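Protein HRI1 (Saccharomyces cerevisiae, PDB 3RBY) is of unknown function and not essential, but interacts with the kinase HRR25 and may interact with SEC72. Local coordinates at residues 33-39 / 51-57; 95-99 / 110-114; 163-168 / 180-184; 190-196 / 209-215. One frame throughout, in Å; residues are numbered along the deposited sequence.

Interaction 1: residues 33-39 / 51-57; sequences YISLRPF and FEWAFAG
Y33 and G57 form the first pair of an antiparallel ladder in the ten-stranded sheet of this beta-barrel protein. The ladder runs through I34-A56, S35-F55 and L36-A54. A beta bulge between L36 and P38 shifts the register by one, so P38 faces F51.

The tight part is the face carrying Y33, S35 and F55. With CG between the backbone N and the carbonyl carbon (chi1 66°), the Y33 ring lies over the G57 backbone across the ladder. G57 CA sits over one ring face, 3.8 Å from the ring centroid. The edge of the same ring meets F55, with Y33 CE1 3.7 Å from F55 CD2. Its hydroxyl bonds T61 OG1. With an alanine at this position, G57 and F55 would probably lose the ring that packs on them, and T61 OG1 its hydroxyl partner. S35 CB covers one face of the F55 ring. R37 grips S35 OG side-on through NE and NH2, both bonds lying in the guanidinium plane; S35 OG also bonds S25 OG. F55 CE1 lies over one guanidinium face, and E128 forms a salt bridge with NH1.

On the other face, I34, L36 and A54 pack toward strands 176-183 and 192-199.

At the bulge the ladder is less regular. The bond from R37 N to W53 O is weak, though E52 N to R37 O is sound. Solvent comes in beside E52, whose OE1 also pairs with R8. A water links R37 to E52: it accepts from R37 NH1 at 3.0 Å and donates to E52 OE1.

Interaction 2: residues 95-99 / 110-114; sequences EVNTT and ETGAV
T98 sets its methyl CG2 against the carboxylate of E110, with CG2 3.7 Å from E110 OE2. The methyl lies beside the backbone N, and OG1 takes the position between that N and the carbonyl carbon (chi1 71°). OG1 hydrogen-bonds Q74 O and W100 NE1, outside the two segments. The E110 chain is extended, and its OE1 bonds W130 NE1. Its OE2 bonds a triethylene glycol, probably from the crystallisation liquor.

The two segments belong to the antiparallel hairpin of strands 96-102 and 108-114. T99 and T111 form its hydrogen-bonded pair here. T99 N reaches T111 O at 2.9 Å, and T111 N reaches T99 O at 2.8 Å. Both bonds are nearly straight. On the same face as these threonines, T99 CB lies 3.8 Å from T111 OG1. A water lies 3.1 Å from T99 O and 2.6 Å from T111 OG1.

Toward V96 and V114 the strands spread apart. A second water accepts from N97 N and donates to A113 O, at 3.0 Å from the latter.

The chemistry is thus mostly polar. Two direct backbone bonds hold the T99-T111 end, and water carries the link where the strands diverge.

Interaction 3: residues 163-168 / 180-184; sequences DEAYDG and FLSQK
The beta hairpin of strands 166-173 and 176-183 starts and ends in this contact. D167 and S182 are its hydrogen-bonded pair. S182 N reaches D167 O at 2.7 Å, and D167 N reaches S182 O at 2.9 Å. Two residues outward, K184 N bonds A165 O, coming from above the carbonyl plane. Before the strand, D163 OD1 accepts from A165 N in an Asx turn.

D167 and S182 also meet on one face, with D167 CB 3.3 Å from S182 OG. D167 CG lies beside its own backbone N, and the carboxylate turns to K184. K184 NZ forms a salt bridge with D167 OD2 at 3.1 Å, on the syn side and 23° out of the carboxylate plane. The two side chains cross at about a right angle. Were an asparagine here, the K184 ammonium would probably lose its balancing charge.

The other face carries Y166, L181 and Q183. Y166 CD1 packs on L181 CD1 at 3.5 Å. Y166 and Q183 run side by side and point the same way, with Y166 CE1 3.7 Å from Q183 CG. Their polar ends both bond E214.

At the inner end F180 bends back over G168. G168 CA lies over the ring face, 4.0 Å from its centroid, and W79 meets the same ring edge-to-face. The paired ladder is that of a beta hairpin within the antiparallel seven-stranded sheet.

Interaction 4: residues 190-196 / 209-215; sequences EGLNFIR and LSYGKEV
F194 and Y211 share both backbone bonds of one antiparallel pair, in the hairpin of strands 192-199 and 205-211. F194 N bonds Y211 O at 2.8 Å, in the carbonyl plane, and Y211 N bonds F194 O. Next along, R196 N meets L209 O at 3.0 Å, while the return bond from L209 N is weak.

Apolar contacts fall on two faces. The F194 and Y211 side chains lie side by side and point the same way, and CD2 of F194 is 4.1 Å from CD1 of Y211. On the other face, I195 CG2 touches V215 CG1 at 3.5 Å.

The R196 guanidinium has L209 CD1 loosely over one face, offset toward the rim. It bonds F22 O and Q178 OE1 and makes a cation-pi contact with F22.

The polar contacts centre on N193. Its OD1 accepts from E214 N at 2.7 Å, with the donor tilted 34° from the carbonyl plane. Its ND2 bonds L181 O and a water that also meets E190 O and E214 OE2. The E214 carboxylate also bonds Y166, Q183 and K217. A second water links E190 O and L192 O with K213 N.

The buried N193 amide therefore has partners for both its oxygen and its nitrogen. Its OD1 ties the turn after Y211 to strand 192-199, and its ND2 ties that strand to 176-183.

In the fold
From the N terminus the four contacts come in series, and none nests within or crosses another. Interaction 1 closes the loop between strands 33-38 and 51-57, and interaction 2 closes a hairpin farther along the same ten-stranded sheet. Interactions 3 and 4 close successive hairpins of the seven-stranded sheet, where strands 176-183 and 192-199 are neighbours. E214 probably also links these two. Interaction 1 joins the sheets: L36 and P38 pack on F194, R196 and L209, while I34 and A56 reach F180. Interaction 2 lies far from interactions 3 and 4, about 28 Å from interaction 4 between centres, but its nearest atoms are about 5 Å from interaction 1.

Interaction 1: residues 33-39 / 51-57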
loop_
_atom_site.group_PDB
_atom_site.type_symbol
_atom_site.label_atom_id
_atom_site.label_comp_id
_atom_site.label_asym_id
_atom_site.label_seq_id
_atom_site.Cartn_x
_atom_site.Cartn_y
_atom_site.Cartn_z
ATOM N N TYR A 33 21.695 1.756 2.594
ATOM C CA TYR A 33 20.455 1.027 2.319
ATOM C C TYR A 33 20.536 -0.472 2.648
ATOM O O TYR A 33 21.592 -1.100 2.478
ATOM C CB TYR A 33 20.058 1.213 0.847
ATOM C CG TYR A 33 21.043 0.583 -0.111
ATOM C CD1 TYR A 33 20.901 -0.739 -0.508
ATOM C CD2 TYR A 33 22.130 1.307 -0.612
ATOM C CE1 TYR A 33 21.799 -1.331 -1.382
ATOM C CE2 TYR A 33 23.041 0.720 -1.494
ATOM C CZ TYR A 33 22.867 -0.601 -1.869
ATOM O OH TYR A 33 23.758 -1.198 -2.736
ATOM N N ILE A 34 19.414 -1.027 3.116
ATOM C CA ILE A 34 19.237 -2.474 3.284
ATOM C C ILE A 34 17.817 -2.858 2.857
ATOM O O ILE A 34 16.878 -2.071 3.014
ATOM C CB ILE A 34 19.465 -2.904 4.743
ATOM C CG1 ILE A 34 19.359 -4.422 4.896
ATOM C CG2 ILE A 34 18.474 -2.221 5.652
ATOM C CD1 ILE A 34 20.007 -4.929 6.168
ATOM N N SER A 35 17.662 -4.055 2.306
ATOM C CA SER A 35 16.350 -4.542 1.915
ATOM C C SER A 35 16.200 -6.011 2.320
ATOM O O SER A 35 16.886 -6.876 1.768
ATOM C CB SER A 35 16.131 -4.363 0.404
ATOM O OG SER A 35 14.792 -4.654 0.029
ATOM N N LEU A 36 15.331 -6.286 3.301
ATOM C CA LEU A 36 15.081 -7.657 3.766
ATOM C C LEU A 36 13.759 -8.134 3.180
ATOM O O LEU A 36 12.760 -7.400 3.219
ATOM C CB LEU A 36 15.054 -7.732 5.294
ATOM C CG LEU A 36 16.355 -7.262 5.949
ATOM C CD1 LEU A 36 16.308 -7.403 7.478
ATOM C CD2 LEU A 36 17.545 -8.028 5.359
ATOM N N ARG A 37 13.749 -9.343 2.608
ATOM C CA ARG A 37 12.560 -9.819 1.879
ATOM C C ARG A 37 12.052 -11.185 2.360
ATOM O O ARG A 37 11.923 -12.127 1.576
ATOM C CB ARG A 37 12.829 -9.797 0.365
ATOM C CG ARG A 37 13.496 -8.456 -0.072
ATOM C CD ARG A 37 13.461 -8.157 -1.577
ATOM N NE ARG A 37 13.842 -6.766 -1.808
ATOM C CZ ARG A 37 13.840 -6.137 -2.982
ATOM N NH1 ARG A 37 13.482 -6.770 -4.089
ATOM N NH2 ARG A 37 14.192 -4.852 -3.040
ATOM N N PRO A 38 11.737 -11.284 3.659
ATOM C CA PRO A 38 11.279 -12.565 4.224
ATOM C C PRO A 38 9.964 -12.984 3.577
ATOM O O PRO A 38 9.113 -12.122 3.363
ATOM C CB PRO A 38 11.055 -12.231 5.706
ATOM C CG PRO A 38 10.727 -10.760 5.704
ATOM C CD PRO A 38 11.517 -10.151 4.575
ATOM N N PHE A 39 9.805 -14.263 3.243
ATOM C CA PHE A 39 8.503 -14.768 2.787
ATOM C C PHE A 39 7.470 -14.667 3.902
ATOM O O PHE A 39 7.820 -14.778 5.089
ATOM C CB PHE A 39 8.606 -16.238 2.388
ATOM C CG PHE A 39 9.450 -16.481 1.184
ATOM C CD1 PHE A 39 10.626 -17.212 1.282
ATOM C CD2 PHE A 39 9.064 -15.980 -0.054
ATOM C CE1 PHE A 39 11.398 -17.444 0.148
ATOM C CE2 PHE A 39 9.824 -16.195 -1.183
ATOM C CZ PHE A 39 10.990 -16.928 -1.093
ATOM N N PHE A 51 13.725 -16.318 2.949
ATOM C CA PHE A 51 13.833 -15.020 2.287
ATOM C C PHE A 51 13.830 -15.205 0.788
ATOM O O PHE A 51 14.501 -16.113 0.272
ATOM C CB PHE A 51 15.148 -14.342 2.659
ATOM C CG PHE A 51 15.330 -14.138 4.131
ATOM C CD1 PHE A 51 16.011 -15.074 4.904
ATOM C CD2 PHE A 51 14.829 -13.005 4.743
ATOM C CE1 PHE A 51 16.183 -14.875 6.265
ATOM C CE2 PHE A 51 14.998 -12.799 6.101
ATOM C CZ PHE A 51 15.671 -13.737 6.869
ATOM N N GLU A 52 13.116 -14.333 0.087
ATOM C CA GLU A 52 13.108 -14.347 -1.366
ATOM C C GLU A 52 14.465 -13.795 -1.784
ATOM O O GLU A 52 15.046 -14.225 -2.780
ATOM C CB GLU A 52 11.880 -13.612 -1.901
ATOM C CG GLU A 52 12.023 -13.118 -3.330
ATOM C CD GLU A 52 10.865 -12.240 -3.760
ATOM O OE1 GLU A 52 11.035 -11.004 -3.793
ATOM O OE2 GLU A 52 9.784 -12.787 -4.063
ATOM N N TRP A 53 14.962 -12.838 -1.007
ATOM C CA TRP A 53 16.252 -12.212 -1.270
ATOM C C TRP A 53 16.585 -11.191 -0.184
ATOM O O TRP A 53 15.745 -10.865 0.653
ATOM C CB TRP A 53 16.148 -11.517 -2.628
ATOM C CG TRP A 53 17.463 -11.035 -3.159
ATOM C CD1 TRP A 53 18.690 -11.585 -2.928
ATOM C CD2 TRP A 53 17.684 -9.904 -4.009
ATOM N NE1 TRP A 53 19.660 -10.869 -3.582
ATOM C CE2 TRP A 53 19.069 -9.831 -4.254
ATOM C CE3 TRP A 53 16.845 -8.947 -4.589
ATOM C CZ2 TRP A 53 19.635 -8.839 -5.051
ATOM C CZ3 TRP A 53 17.408 -7.964 -5.380
ATOM C CH2 TRP A 53 18.790 -7.917 -5.604
ATOM N N ALA A 54 17.816 -10.693 -0.205
ATOM C CA ALA A 54 18.266 -9.702 0.767
ATOM C C ALA A 54 19.543 -9.029 0.279
ATOM O O ALA A 54 20.439 -9.691 -0.243
ATOM C CB ALA A 54 18.487 -10.348 2.123
ATOM N N PHE A 55 19.625 -7.713 0.449
ATOM C CA PHE A 55 20.792 -6.972 -0.004
ATOM C C PHE A 55 20.956 -5.691 0.797
ATOM O O PHE A 55 20.030 -5.248 1.488
ATOM C CB PHE A 55 20.739 -6.684 -1.513
ATOM C CG PHE A 55 19.605 -5.770 -1.949
ATOM C CD1 PHE A 55 18.479 -6.291 -2.592
ATOM C CD2 PHE A 55 19.682 -4.393 -1.762
ATOM C CE1 PHE A 55 17.436 -5.455 -3.024
ATOM C CE2 PHE A 55 18.647 -3.545 -2.199
ATOM C CZ PHE A 55 17.522 -4.081 -2.829
ATOM N N ALA A 56 22.151 -5.118 0.718
ATOM C CA ALA A 56 22.470 -3.904 1.452
ATOM C C ALA A 56 23.728 -3.286 0.853
ATOM O O ALA A 56 24.496 -3.959 0.150
ATOM C CB ALA A 56 22.668 -4.209 2.934
ATOM N N GLY A 57 23.935 -2.005 1.113
ATOM C CA GLY A 57 25.139 -1.345 0.653
ATOM C C GLY A 57 25.228 -0.016 1.349
ATOM O O GLY A 57 24.202 0.583 1.700
HETATM O O HOH W 1 13.100 -9.738 -4.381
#

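Interaction 2: residues 95-99 / 110-114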
loop_
_atom_site.group_PDB
_atom_site.type_symbol
_atom_site.label_atom_id
_atom_site.label_comp_id
_atom_site.label_asym_id
_atom_site.label_seq_id
_atom_site.Cartn_x
_atom_site.Cartn_y
_atom_site.Cartn_z
ATOM N N GLU A 95 26.503 -5.052 -11.858
ATOM C CA GLU A 95 25.715 -3.864 -11.623
ATOM C C GLU A 95 24.264 -4.117 -12.015
ATOM O O GLU A 95 23.984 -4.912 -12.928
ATOM C CB GLU A 95 26.299 -2.690 -12.409
ATOM C CG GLU A 95 25.449 -1.437 -12.433
ATOM C CD GLU A 95 26.262 -0.208 -12.862
ATOM O OE1 GLU A 95 25.843 0.522 -13.788
ATOM O OE2 GLU A 95 27.330 0.039 -12.256
ATOM N N VAL A 96 23.340 -3.467 -11.306
ATOM C CA VAL A 96 21.939 -3.466 -11.722
ATOM C C VAL A 96 21.473 -2.045 -11.952
ATOM O O VAL A 96 21.587 -1.194 -11.067
ATOM C CB VAL A 96 21.012 -4.111 -10.683
ATOM C CG1 VAL A 96 19.579 -4.101 -11.206
ATOM C CG2 VAL A 96 21.467 -5.526 -10.360
ATOM N N ASN A 97 20.938 -1.786 -13.136
ATOM C CA ASN A 97 20.457 -0.448 -13.459
ATOM C C ASN A 97 18.944 -0.307 -13.307
ATOM O O ASN A 97 18.176 -0.991 -14.005
ATOM C CB ASN A 97 20.903 -0.075 -14.872
ATOM C CG ASN A 97 22.411 -0.130 -15.026
ATOM O OD1 ASN A 97 23.122 0.764 -14.559
ATOM N ND2 ASN A 97 22.909 -1.191 -15.659
ATOM N N THR A 98 18.515 0.570 -12.395
ATOM C CA THR A 98 17.088 0.715 -12.112
ATOM C C THR A 98 16.596 2.137 -12.314
ATOM O O THR A 98 17.356 3.104 -12.212
ATOM C CB THR A 98 16.714 0.249 -10.683
ATOM O OG1 THR A 98 17.218 1.191 -9.722
ATOM C CG2 THR A 98 17.279 -1.144 -10.398
ATOM N N THR A 99 15.302 2.245 -12.591
ATOM C CA THR A 99 14.643 3.527 -12.761
ATOM C C THR A 99 13.458 3.606 -11.809
ATOM O O THR A 99 12.687 2.648 -11.687
ATOM C CB THR A 99 14.137 3.696 -14.205
ATOM O OG1 THR A 99 15.251 3.667 -15.107
ATOM C CG2 THR A 99 13.405 5.014 -14.367
ATOM N N GLU A 110 9.387 1.057 -9.335
ATOM C CA GLU A 110 10.765 0.718 -9.692
ATOM C C GLU A 110 10.763 -0.250 -10.876
ATOM O O GLU A 110 10.083 -1.277 -10.842
ATOM C CB GLU A 110 11.511 0.074 -8.514
ATOM C CG GLU A 110 12.882 -0.480 -8.892
ATOM C CD GLU A 110 13.434 -1.466 -7.867
ATOM O OE1 GLU A 110 12.736 -1.766 -6.864
ATOM O OE2 GLU A 110 14.571 -1.954 -8.070
ATOM N N THR A 111 11.527 0.074 -11.917
ATOM C CA THR A 111 11.643 -0.811 -13.073
ATOM C C THR A 111 13.103 -1.044 -13.427
ATOM O O THR A 111 13.984 -0.272 -13.021
ATOM C CB THR A 111 10.938 -0.233 -14.307
ATOM O OG1 THR A 111 11.483 1.061 -14.607
ATOM C CG2 THR A 111 9.452 -0.119 -14.047
ATOM N N GLY A 112 13.350 -2.108 -14.186
ATOM C CA GLY A 112 14.685 -2.396 -14.669
ATOM C C GLY A 112 14.791 -3.728 -15.398
ATOM O O GLY A 112 13.815 -4.480 -15.517
ATOM N N ALA A 113 15.996 -4.018 -15.883
ATOM C CA ALA A 113 16.296 -5.299 -16.512
ATOM C C ALA A 113 17.371 -6.024 -15.706
ATOM O O ALA A 113 18.111 -5.409 -14.934
ATOM C CB ALA A 113 16.756 -5.089 -17.951
ATOM N N VAL A 114 17.466 -7.336 -15.887
ATOM C CA VAL A 114 18.437 -8.129 -15.147
ATOM C C VAL A 114 18.947 -9.253 -16.071
ATOM O O VAL A 114 18.352 -9.500 -17.127
ATOM C CB VAL A 114 17.799 -8.631 -13.829
ATOM C CG1 VAL A 114 17.353 -10.074 -13.937
ATOM C CG2 VAL A 114 18.737 -8.423 -12.668
HETATM O O HOH W 2 20.544 -3.701 -14.960
HETATM O O HOH W 3 10.105 2.822 -13.314
#

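Interaction 3: residues 163-168 / 180-184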
loop_
_atom_site.group_PDB
_atom_site.type_symbol
_atom_site.label_atom_id
_atom_site.label_comp_id
_atom_site.label_asym_id
_atom_site.label_seq_id
_atom_site.Cartn_x
_atom_site.Cartn_y
_atom_site.Cartn_z
ATOM N N ASP A 163 35.181 -5.376 11.777
ATOM C CA ASP A 163 35.895 -6.610 12.074
ATOM C C ASP A 163 36.291 -7.195 10.720
ATOM O O ASP A 163 35.553 -7.054 9.741
ATOM C CB ASP A 163 34.975 -7.567 12.837
ATOM C CG ASP A 163 35.690 -8.815 13.315
ATOM O OD1 ASP A 163 36.085 -9.643 12.458
ATOM O OD2 ASP A 163 35.845 -8.969 14.552
ATOM N N GLU A 164 37.461 -7.813 10.636
ATOM C CA GLU A 164 37.945 -8.287 9.345
ATOM C C GLU A 164 37.224 -9.554 8.913
ATOM O O GLU A 164 37.131 -9.849 7.723
ATOM C CB GLU A 164 39.462 -8.515 9.385
ATOM C CG GLU A 164 39.981 -9.127 10.689
ATOM C CD GLU A 164 41.351 -9.800 10.538
ATOM O OE1 GLU A 164 41.632 -10.738 11.318
ATOM O OE2 GLU A 164 42.144 -9.403 9.650
ATOM N N ALA A 165 36.719 -10.301 9.890
ATOM C CA ALA A 165 36.053 -11.575 9.628
ATOM C C ALA A 165 34.566 -11.436 9.274
ATOM O O ALA A 165 33.911 -12.433 8.926
ATOM C CB ALA A 165 36.228 -12.514 10.818
ATOM N N TYR A 166 34.037 -10.215 9.363
ATOM C CA TYR A 166 32.600 -10.003 9.189
ATOM C C TYR A 166 32.249 -8.807 8.334
ATOM O O TYR A 166 32.956 -7.798 8.335
ATOM C CB TYR A 166 31.935 -9.771 10.535
ATOM C CG TYR A 166 31.798 -10.989 11.401
ATOM C CD1 TYR A 166 30.689 -11.822 11.286
ATOM C CD2 TYR A 166 32.757 -11.291 12.356
ATOM C CE1 TYR A 166 30.551 -12.934 12.090
ATOM C CE2 TYR A 166 32.628 -12.392 13.168
ATOM C CZ TYR A 166 31.524 -13.215 13.033
ATOM O OH TYR A 166 31.393 -14.323 13.845
ATOM N N ASP A 167 31.134 -8.933 7.619
ATOM C CA ASP A 167 30.432 -7.796 7.044
ATOM C C ASP A 167 29.120 -7.579 7.806
ATOM O O ASP A 167 28.447 -8.546 8.173
ATOM C CB ASP A 167 30.146 -8.040 5.567
ATOM C CG ASP A 167 31.400 -8.020 4.722
ATOM O OD1 ASP A 167 31.458 -8.790 3.742
ATOM O OD2 ASP A 167 32.316 -7.237 5.036
ATOM N N GLY A 168 28.754 -6.319 8.043
ATOM C CA GLY A 168 27.529 -6.033 8.766
ATOM C C GLY A 168 27.078 -4.583 8.722
ATOM O O GLY A 168 27.900 -3.662 8.779
ATOM N N PHE A 180 22.010 -6.661 8.953
ATOM C CA PHE A 180 22.610 -7.943 8.605
ATOM C C PHE A 180 23.989 -8.117 9.260
ATOM O O PHE A 180 24.609 -7.147 9.714
ATOM C CB PHE A 180 22.672 -8.143 7.087
ATOM C CG PHE A 180 23.953 -7.658 6.448
ATOM C CD1 PHE A 180 24.119 -6.315 6.104
ATOM C CD2 PHE A 180 24.982 -8.550 6.167
ATOM C CE1 PHE A 180 25.298 -5.864 5.507
ATOM C CE2 PHE A 180 26.171 -8.106 5.558
ATOM C CZ PHE A 180 26.322 -6.758 5.229
ATOM N N LEU A 181 24.422 -9.371 9.358
ATOM C CA LEU A 181 25.777 -9.732 9.783
ATOM C C LEU A 181 26.163 -10.997 9.023
ATOM O O LEU A 181 25.491 -12.019 9.133
ATOM C CB LEU A 181 25.851 -9.965 11.300
ATOM C CG LEU A 181 27.225 -10.325 11.898
ATOM C CD1 LEU A 181 28.284 -9.251 11.540
ATOM C CD2 LEU A 181 27.141 -10.536 13.419
ATOM N N SER A 182 27.216 -10.918 8.216
ATOM C CA SER A 182 27.657 -12.073 7.445
ATOM C C SER A 182 29.122 -12.419 7.728
ATOM O O SER A 182 29.949 -11.531 7.995
ATOM C CB SER A 182 27.449 -11.838 5.951
ATOM O OG SER A 182 28.347 -10.859 5.468
ATOM N N GLN A 183 29.433 -13.717 7.688
ATOM C CA GLN A 183 30.811 -14.178 7.841
ATOM C C GLN A 183 31.553 -14.057 6.523
ATOM O O GLN A 183 31.131 -14.643 5.522
ATOM C CB GLN A 183 30.851 -15.625 8.282
ATOM C CG GLN A 183 30.508 -15.834 9.724
ATOM C CD GLN A 183 30.419 -17.303 10.053
ATOM O OE1 GLN A 183 30.614 -18.154 9.182
ATOM N NE2 GLN A 183 30.128 -17.612 11.311
ATOM N N LYS A 184 32.644 -13.299 6.520
ATOM C CA LYS A 184 33.407 -13.044 5.302
ATOM C C LYS A 184 33.768 -14.322 4.551
ATOM O O LYS A 184 33.454 -14.464 3.369
ATOM C CB LYS A 184 34.673 -12.244 5.621
ATOM C CG LYS A 184 34.440 -10.749 5.754
ATOM C CD LYS A 184 35.578 -9.954 5.137
ATOM C CE LYS A 184 35.609 -8.532 5.670
ATOM N NZ LYS A 184 35.324 -7.534 4.604
#

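Interaction 4: residues 190-196 / 209-215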
loop_
_atom_site.group_PDB
_atom_site.type_symbol
_atom_site.label_atom_id
_atom_site.label_comp_id
_atom_site.label_asym_id
_atom_site.label_seq_id
_atom_site.Cartn_x
_atom_site.Cartn_y
_atom_site.Cartn_z
ATOM N N GLU A 190 24.768 -20.721 6.782
ATOM C CA GLU A 190 25.232 -20.733 8.158
ATOM C C GLU A 190 25.961 -19.423 8.471
ATOM O O GLU A 190 26.085 -19.007 9.630
ATOM C CB GLU A 190 26.150 -21.946 8.374
ATOM C CG GLU A 190 25.946 -22.632 9.703
ATOM C CD GLU A 190 24.479 -22.855 9.990
ATOM O OE1 GLU A 190 23.855 -23.650 9.250
ATOM O OE2 GLU A 190 23.943 -22.218 10.937
ATOM N N GLY A 191 26.424 -18.766 7.417
ATOM C CA GLY A 191 27.144 -17.523 7.565
ATOM C C GLY A 191 26.273 -16.280 7.598
ATOM O O GLY A 191 26.816 -15.180 7.705
ATOM N N LEU A 192 24.947 -16.429 7.516
ATOM C CA LEU A 192 24.061 -15.250 7.499
ATOM C C LEU A 192 23.280 -14.965 8.792
ATOM O O LEU A 192 22.828 -15.882 9.482
ATOM C CB LEU A 192 23.100 -15.310 6.318
ATOM C CG LEU A 192 23.777 -15.457 4.955
ATOM C CD1 LEU A 192 22.773 -15.854 3.876
ATOM C CD2 LEU A 192 24.534 -14.183 4.573
ATOM N N ASN A 193 23.141 -13.673 9.101
ATOM C CA ASN A 193 22.292 -13.188 10.192
ATOM C C ASN A 193 21.510 -11.925 9.781
ATOM O O ASN A 193 22.065 -11.025 9.139
ATOM C CB ASN A 193 23.111 -12.903 11.458
ATOM C CG ASN A 193 23.993 -14.070 11.863
ATOM O OD1 ASN A 193 23.626 -14.881 12.727
ATOM N ND2 ASN A 193 25.179 -14.151 11.254
ATOM N N PHE A 194 20.220 -11.875 10.125
ATOM C CA PHE A 194 19.403 -10.697 9.851
ATOM C C PHE A 194 18.523 -10.404 11.047
ATOM O O PHE A 194 18.155 -11.308 11.796
ATOM C CB PHE A 194 18.495 -10.903 8.639
ATOM C CG PHE A 194 19.220 -11.309 7.389
ATOM C CD1 PHE A 194 19.947 -10.377 6.649
ATOM C CD2 PHE A 194 19.164 -12.628 6.939
ATOM C CE1 PHE A 194 20.618 -10.756 5.482
ATOM C CE2 PHE A 194 19.828 -13.018 5.777
ATOM C CZ PHE A 194 20.558 -12.081 5.043
ATOM N N ILE A 195 18.171 -9.142 11.224
ATOM C CA ILE A 195 17.162 -8.794 12.204
ATOM C C ILE A 195 16.274 -7.684 11.669
ATOM O O ILE A 195 16.723 -6.818 10.892
ATOM C CB ILE A 195 17.785 -8.330 13.510
ATOM C CG1 ILE A 195 18.727 -7.164 13.236
ATOM C CG2 ILE A 195 18.541 -9.476 14.164
ATOM C CD1 ILE A 195 18.975 -6.289 14.453
ATOM N N ARG A 196 15.008 -7.746 12.062
ATOM C CA ARG A 196 14.080 -6.655 11.865
ATOM C C ARG A 196 13.524 -6.386 13.248
ATOM O O ARG A 196 12.920 -7.265 13.867
ATOM C CB ARG A 196 12.964 -7.045 10.912
ATOM C CG ARG A 196 12.875 -6.154 9.703
ATOM C CD ARG A 196 11.470 -5.682 9.468
ATOM N NE ARG A 196 10.673 -6.673 8.771
ATOM C CZ ARG A 196 10.730 -6.951 7.464
ATOM N NH1 ARG A 196 9.920 -7.874 6.972
ATOM N NH2 ARG A 196 11.572 -6.335 6.646
ATOM N N LEU A 209 11.543 -10.316 13.140
ATOM C CA LEU A 209 12.261 -11.311 12.376
ATOM C C LEU A 209 13.686 -11.378 12.922
ATOM O O LEU A 209 14.249 -10.369 13.375
ATOM C CB LEU A 209 12.213 -10.933 10.903
ATOM C CG LEU A 209 13.224 -11.393 9.866
ATOM C CD1 LEU A 209 12.849 -10.703 8.569
ATOM C CD2 LEU A 209 14.642 -11.010 10.251
ATOM N N SER A 210 14.237 -12.587 12.930
ATOM C CA SER A 210 15.553 -12.841 13.498
ATOM C C SER A 210 16.082 -14.160 12.959
ATOM O O SER A 210 15.590 -15.233 13.309
ATOM C CB SER A 210 15.480 -12.885 15.025
ATOM O OG SER A 210 16.694 -13.361 15.579
ATOM N N TYR A 211 17.085 -14.067 12.096
ATOM C CA TYR A 211 17.625 -15.221 11.409
ATOM C C TYR A 211 19.126 -15.319 11.639
ATOM O O TYR A 211 19.855 -14.346 11.429
ATOM C CB TYR A 211 17.342 -15.114 9.917
ATOM C CG TYR A 211 17.856 -16.290 9.134
ATOM C CD1 TYR A 211 19.170 -16.334 8.708
ATOM C CD2 TYR A 211 17.028 -17.367 8.828
ATOM C CE1 TYR A 211 19.656 -17.407 7.991
ATOM C CE2 TYR A 211 17.504 -18.459 8.103
ATOM C CZ TYR A 211 18.826 -18.474 7.687
ATOM O OH TYR A 211 19.318 -19.547 6.958
ATOM N N GLY A 212 19.587 -16.486 12.080
ATOM C CA GLY A 212 21.014 -16.724 12.225
ATOM C C GLY A 212 21.422 -16.898 13.677
ATOM O O GLY A 212 20.700 -16.496 14.599
ATOM N N LYS A 213 22.588 -17.490 13.900
ATOM C CA LYS A 213 22.964 -17.829 15.261
ATOM C C LYS A 213 23.825 -16.772 15.960
ATOM O O LYS A 213 24.044 -16.852 17.181
ATOM C CB LYS A 213 23.611 -19.218 15.313
ATOM C CG LYS A 213 24.561 -19.509 14.163
ATOM C CD LYS A 213 25.569 -20.571 14.576
ATOM C CE LYS A 213 26.284 -21.150 13.377
ATOM N NZ LYS A 213 26.943 -22.421 13.776
ATOM N N GLU A 214 24.277 -15.765 15.212
ATOM C CA GLU A 214 25.109 -14.709 15.803
ATOM C C GLU A 214 24.388 -13.367 16.005
ATOM O O GLU A 214 25.021 -12.319 16.225
ATOM C CB GLU A 214 26.364 -14.517 14.969
ATOM C CG GLU A 214 27.057 -15.814 14.637
ATOM C CD GLU A 214 28.506 -15.614 14.241
ATOM O OE1 GLU A 214 29.337 -15.251 15.109
ATOM O OE2 GLU A 214 28.804 -15.805 13.051
ATOM N N VAL A 215 23.060 -13.416 15.943
ATOM C CA VAL A 215 22.209 -12.241 16.129
ATOM C C VAL A 215 22.512 -11.422 17.386
ATOM O O VAL A 215 22.385 -10.197 17.371
ATOM C CB VAL A 215 20.729 -12.655 16.105
ATOM C CG1 VAL A 215 19.852 -11.538 16.633
ATOM C CG2 VAL A 215 20.327 -13.068 14.685
HETATM O O HOH W 4 26.669 -16.804 11.497
HETATM O O HOH W 5 23.904 -18.104 11.330
#